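Local coordinates for thioredoxin family protein (Pseudomonas aeruginosa, PDB 1Z6N) that is of unknown function but, as a thioredoxin-family protein that binds a metal ion, may take part in thiol-disulphide redox chemistry, at residues K35-G40 with A79-P84; Q70-A75 with A143-G148. All blocks are in the same frame, centred on the assembly; numbering follows the deposited sequence.

Interaction 1: K35-G40 with A79-P84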
loop_
_atom_site.group_PDB
_atom_site.type_symbol
_atom_site.label_atom_id
_atom_site.label_comp_id
_atom_site.label_asym_id
_atom_site.label_seq_id
_atom_site.Cartn_x
_atom_site.Cartn_y
_atom_site.Cartn_z
ATOM N N LYS A 35 3.875 5.001 -15.150
ATOM C CA LYS A 35 2.736 5.913 -15.339
ATOM C C LYS A 35 2.739 7.017 -14.295
ATOM O O LYS A 35 2.613 8.208 -14.616
ATOM C CB LYS A 35 1.391 5.175 -15.336
ATOM C CG LYS A 35 0.170 6.119 -15.394
ATOM C CD LYS A 35 -1.111 5.343 -15.627
ATOM C CE LYS A 35 -2.316 6.267 -15.747
ATOM N NZ LYS A 35 -3.400 5.553 -16.475
ATOM N N LEU A 36 2.881 6.607 -13.039
ATOM C CA LEU A 36 2.953 7.545 -11.934
ATOM C C LEU A 36 4.182 8.438 -12.081
ATOM O O LEU A 36 4.089 9.655 -11.902
ATOM C CB LEU A 36 2.977 6.768 -10.614
ATOM C CG LEU A 36 2.449 7.424 -9.348
ATOM C CD1 LEU A 36 1.146 8.181 -9.577
ATOM C CD2 LEU A 36 2.278 6.325 -8.311
ATOM N N GLU A 37 5.311 7.845 -12.462
ATOM C CA GLU A 37 6.573 8.573 -12.642
ATOM C C GLU A 37 6.580 9.580 -13.802
ATOM O O GLU A 37 7.236 10.624 -13.711
ATOM C CB GLU A 37 7.751 7.603 -12.773
ATOM C CG GLU A 37 8.095 6.945 -11.439
ATOM C CD GLU A 37 9.199 5.910 -11.516
ATOM O OE1 GLU A 37 9.733 5.643 -12.615
ATOM O OE2 GLU A 37 9.532 5.359 -10.449
ATOM N N SER A 38 5.860 9.275 -14.880
ATOM C CA SER A 38 5.785 10.199 -16.026
ATOM C C SER A 38 4.674 11.238 -15.870
ATOM O O SER A 38 4.858 12.403 -16.239
ATOM C CB SER A 38 5.620 9.435 -17.338
ATOM O OG SER A 38 4.432 8.662 -17.333
ATOM N N ASN A 39 3.521 10.824 -15.341
ATOM C CA ASN A 39 2.415 11.764 -15.108
ATOM C C ASN A 39 2.671 12.679 -13.908
ATOM O O ASN A 39 2.216 13.829 -13.887
ATOM C CB ASN A 39 1.075 11.023 -14.960
ATOM C CG ASN A 39 0.613 10.359 -16.262
ATOM O OD1 ASN A 39 1.126 10.651 -17.340
ATOM N ND2 ASN A 39 -0.372 9.471 -16.158
ATOM N N GLY A 40 3.401 12.166 -12.915
ATOM C CA GLY A 40 3.743 12.918 -11.703
ATOM C C GLY A 40 2.592 13.021 -10.724
ATOM O O GLY A 40 1.461 12.632 -11.041
ATOM N N ALA A 79 5.745 6.399 -3.215
ATOM C CA ALA A 79 5.718 7.313 -2.066
ATOM C C ALA A 79 6.893 7.086 -1.120
ATOM O O ALA A 79 7.508 8.039 -0.651
ATOM C CB ALA A 79 4.386 7.225 -1.316
ATOM N N GLN A 80 7.233 5.819 -0.856
ATOM C CA GLN A 80 8.345 5.538 0.044
ATOM C C GLN A 80 9.697 5.936 -0.569
ATOM O O GLN A 80 10.636 6.291 0.147
ATOM C CB GLN A 80 8.332 4.073 0.478
ATOM C CG GLN A 80 9.071 3.110 -0.442
ATOM C CD GLN A 80 9.104 1.696 0.116
ATOM O OE1 GLN A 80 8.980 0.689 -0.620
ATOM N NE2 GLN A 80 9.249 1.601 1.428
ATOM N N ARG A 81 9.792 5.900 -1.897
ATOM C CA ARG A 81 11.013 6.336 -2.562
ATOM C C ARG A 81 11.162 7.859 -2.508
ATOM O O ARG A 81 12.278 8.374 -2.415
ATOM C CB ARG A 81 11.058 5.808 -3.998
ATOM C CG ARG A 81 11.279 4.303 -4.015
ATOM C CD ARG A 81 11.471 3.739 -5.411
ATOM N NE ARG A 81 10.233 3.719 -6.186
ATOM C CZ ARG A 81 9.994 4.506 -7.233
ATOM N NH1 ARG A 81 10.910 5.385 -7.629
ATOM N NH2 ARG A 81 8.841 4.411 -7.889
ATOM N N LEU A 82 10.034 8.565 -2.539
ATOM C CA LEU A 82 10.034 10.032 -2.418
ATOM C C LEU A 82 10.177 10.493 -0.970
ATOM O O LEU A 82 10.698 11.580 -0.694
ATOM C CB LEU A 82 8.745 10.609 -2.998
ATOM C CG LEU A 82 8.483 10.439 -4.497
ATOM C CD1 LEU A 82 7.059 10.872 -4.790
ATOM C CD2 LEU A 82 9.472 11.213 -5.367
ATOM N N GLN A 83 9.689 9.672 -0.045
ATOM C CA GLN A 83 9.695 10.012 1.371
ATOM C C GLN A 83 10.190 8.814 2.189
ATOM O O GLN A 83 9.391 7.981 2.607
ATOM C CB GLN A 83 8.291 10.475 1.804
ATOM C CG GLN A 83 8.126 10.868 3.279
ATOM C CD GLN A 83 9.275 11.696 3.809
ATOM O OE1 GLN A 83 10.302 11.161 4.231
ATOM N NE2 GLN A 83 9.108 13.016 3.795
ATOM N N PRO A 84 11.519 8.707 2.385
ATOM C CA PRO A 84 12.175 7.617 3.116
ATOM C C PRO A 84 11.634 7.389 4.535
ATOM O O PRO A 84 11.826 6.307 5.084
ATOM C CB PRO A 84 13.654 8.052 3.153
ATOM C CG PRO A 84 13.637 9.499 2.813
ATOM C CD PRO A 84 12.515 9.653 1.853
#
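Glu37 and Arg81 make the whole of the direct contact between 35-40 and 79-84, a salt bridge at the surface that buries just 72 Å² in all. The charged interaction falls on a single carboxylate oxygen: Glu37 OE2 lies 2.8 Å from Arg81 NH2 and 3.1 Å from Arg81 NH1, near the guanidinium edge but tilted from its plane. The NH2 bond is bent, with an N-H...O angle of 136°, and the NH1 bond is weaker still, as expected when two roughly parallel N-H groups share one acceptor. Arg81 NH2 reaches OE2 on its anti side, slightly out of the carboxylate plane. With the two flat groups turned 72° against each other, this is a forked, one-oxygen bridge rather than a coplanar bidentate pair.

Beyond CG the Glu37 chain runs out extended, whereas Arg81 bends at chi3 (-72°), and the two side chains meet at about a right angle. A second carboxylate, that of Asp77 one helical turn earlier, forms a salt bridge with Arg81 NE, so the guanidinium is held by two acidic partners, which should limit its rotation.

Apolar packing lies beneath this bridge. Leu36 is buried against Phe78 of helix 67-82, and Glu37 also touches Phe78. The bridge thus joins the C-terminal part of helix 23-39 to the last turn of helix 67-82, while Ala79 and Leu82 of that turn pack on Leu49 of helix 43-50.

Interaction 2: Q70-A75 with A143-G148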
loop_
_atom_site.group_PDB
_atom_site.type_symbol
_atom_site.label_atom_id
_atom_site.label_comp_id
_atom_site.label_asym_id
_atom_site.label_seq_id
_atom_site.Cartn_x
_atom_site.Cartn_y
_atom_site.Cartn_z
ATOM N N GLN A 70 -0.586 -5.081 -7.443
ATOM C CA GLN A 70 0.309 -4.483 -8.441
ATOM C C GLN A 70 0.115 -2.968 -8.531
ATOM O O GLN A 70 1.081 -2.199 -8.550
ATOM C CB GLN A 70 0.103 -5.121 -9.817
ATOM C CG GLN A 70 0.410 -6.610 -9.849
ATOM C CD GLN A 70 -0.229 -7.298 -11.029
ATOM O OE1 GLN A 70 -0.852 -6.647 -11.889
ATOM N NE2 GLN A 70 -0.088 -8.620 -11.088
ATOM N N ILE A 71 -1.148 -2.557 -8.580
ATOM C CA ILE A 71 -1.525 -1.143 -8.704
ATOM C C ILE A 71 -1.157 -0.371 -7.454
ATOM O O ILE A 71 -0.369 0.563 -7.498
ATOM C CB ILE A 71 -3.025 -1.007 -8.984
ATOM C CG1 ILE A 71 -3.351 -1.597 -10.366
ATOM C CG2 ILE A 71 -3.468 0.461 -8.912
ATOM C CD1 ILE A 71 -4.831 -1.916 -10.593
ATOM N N ASN A 72 -1.751 -0.738 -6.315
ATOM C CA ASN A 72 -1.623 0.144 -5.171
ATOM C C ASN A 72 -0.267 0.077 -4.510
ATOM O O ASN A 72 0.186 1.062 -3.935
ATOM C CB ASN A 72 -2.747 -0.105 -4.179
ATOM C CG ASN A 72 -4.098 0.154 -4.788
ATOM O OD1 ASN A 72 -4.408 1.281 -5.176
ATOM N ND2 ASN A 72 -4.898 -0.904 -4.917
ATOM N N LEU A 73 0.391 -1.078 -4.588
ATOM C CA LEU A 73 1.718 -1.163 -4.004
ATOM C C LEU A 73 2.771 -0.479 -4.877
ATOM O O LEU A 73 3.723 0.080 -4.333
ATOM C CB LEU A 73 2.094 -2.603 -3.657
ATOM C CG LEU A 73 1.133 -3.247 -2.649
ATOM C CD1 LEU A 73 1.609 -4.678 -2.320
ATOM C CD2 LEU A 73 1.004 -2.409 -1.376
ATOM N N ALA A 74 2.580 -0.471 -6.201
ATOM C CA ALA A 74 3.457 0.367 -7.041
ATOM C C ALA A 74 3.367 1.834 -6.588
ATOM O O ALA A 74 4.379 2.541 -6.508
ATOM C CB ALA A 74 3.106 0.229 -8.521
ATOM N N ALA A 75 2.152 2.282 -6.284
ATOM C CA ALA A 75 1.946 3.679 -5.851
ATOM C C ALA A 75 2.581 3.940 -4.486
ATOM O O ALA A 75 3.268 4.955 -4.296
ATOM C CB ALA A 75 0.455 4.031 -5.840
ATOM N N ALA A 143 -12.690 0.265 -14.397
ATOM C CA ALA A 143 -11.938 0.350 -15.634
ATOM C C ALA A 143 -10.773 1.327 -15.516
ATOM O O ALA A 143 -9.634 0.957 -15.774
ATOM C CB ALA A 143 -12.855 0.721 -16.811
ATOM N N ALA A 144 -11.069 2.562 -15.106
ATOM C CA ALA A 144 -10.046 3.602 -14.953
ATOM C C ALA A 144 -9.041 3.239 -13.864
ATOM O O ALA A 144 -7.838 3.462 -14.006
ATOM C CB ALA A 144 -10.695 4.926 -14.629
ATOM N N TYR A 145 -9.546 2.679 -12.772
ATOM C CA TYR A 145 -8.684 2.165 -11.717
ATOM C C TYR A 145 -7.708 1.072 -12.201
ATOM O O TYR A 145 -6.502 1.166 -11.947
ATOM C CB TYR A 145 -9.532 1.671 -10.548
ATOM C CG TYR A 145 -8.800 0.757 -9.605
ATOM C CD1 TYR A 145 -7.831 1.257 -8.736
ATOM C CD2 TYR A 145 -9.081 -0.605 -9.581
ATOM C CE1 TYR A 145 -7.154 0.410 -7.859
ATOM C CE2 TYR A 145 -8.409 -1.459 -8.707
ATOM C CZ TYR A 145 -7.448 -0.938 -7.854
ATOM O OH TYR A 145 -6.783 -1.773 -6.976
ATOM N N LYS A 146 -8.232 0.050 -12.892
ATOM C CA LYS A 146 -7.408 -1.079 -13.382
ATOM C C LYS A 146 -6.396 -0.591 -14.418
ATOM O O LYS A 146 -5.359 -1.228 -14.652
ATOM C CB LYS A 146 -8.274 -2.192 -13.979
ATOM C CG LYS A 146 -9.030 -3.051 -12.972
ATOM C CD LYS A 146 -9.993 -4.008 -13.685
ATOM C CE LYS A 146 -10.938 -4.710 -12.716
ATOM N NZ LYS A 146 -12.011 -5.418 -13.479
ATOM N N ALA A 147 -6.707 0.547 -15.031
ATOM C CA ALA A 147 -5.806 1.234 -15.941
ATOM C C ALA A 147 -4.807 2.177 -15.253
ATOM O O ALA A 147 -3.990 2.809 -15.922
ATOM C CB ALA A 147 -6.605 1.984 -17.008
ATOM N N GLY A 148 -4.878 2.303 -13.926
ATOM C CA GLY A 148 -3.942 3.171 -13.208
ATOM C C GLY A 148 -4.331 4.629 -12.977
ATOM O O GLY A 148 -3.504 5.445 -12.556
#
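A buried, mainly apolar packing contact with one polar bond sets Ile71 and Asn72, on the N-terminal half of helix 67-82, against Tyr145 near the end of helix 139-146; it buries 193 Å². Ile71 supplies the apolar part. Its CD1 sits over one face of the Tyr145 ring, 4.2 Å from the centroid and displaced toward the rim, 22° off the normal, a CH-pi contact. The other branch, Ile71 CG2, lies 3.8 Å from Tyr145 CE1. Ile71 CD1 also packs 3.9 Å from Lys146 CA, so the isoleucine tip touches backbone as well as ring.

Tyr145 CG is anti to its own N (chi1 162°), which carries the phenol across to Asn72. There Asn72 ND2 donates to Tyr145 OH over 2.9 Å, a bent bond that leaves the amide plane. Asp68 OD1 is the stronger partner of this hydroxyl, so two residues of the same helix hold the phenol end. At the backbone of the same tyrosine, Gly148 closes helix 139-146 in a Schellman motif, its N bonded to Tyr145 O at 2.8 Å.

Arg130 and Pro131 also touch the Tyr145 side chain. Helix 67-82 links the parallel strands 56-61 and 86-91, the beta-alpha-beta unit of the thioredoxin fold. Cys66 and Cys69 form a CxxC at its start, as in thioredoxins, where the pair is redox-active; that role is probable but unconfirmed here, and Asn72 approaches without touching.

Overall arrangement
Both interactions use helix 67-82: interaction 2 its N-terminal half, interaction 1 its C-terminal end, with centres 14 Å apart. They differ in character, interaction 1 being an exposed ionic bridge and interaction 2 a buried packing contact. Direct contacts join them. Lys35 NZ lies 2.9 Å from Ala147 O, a probable hydrogen bond tying helix 23-39 to the end of helix 139-146, and Leu36 CD2 packs 3.6 Å from Ala75 CA. Leu151 of helix 151-164 touches Leu36, Ile71 and Ala75, linking the two further. A bound magnesium ion lies about 12 Å from the Arg81 side chain, so interaction 1 is not part of the metal site, while Asn72 of interaction 2 lies near the CxxC cysteines.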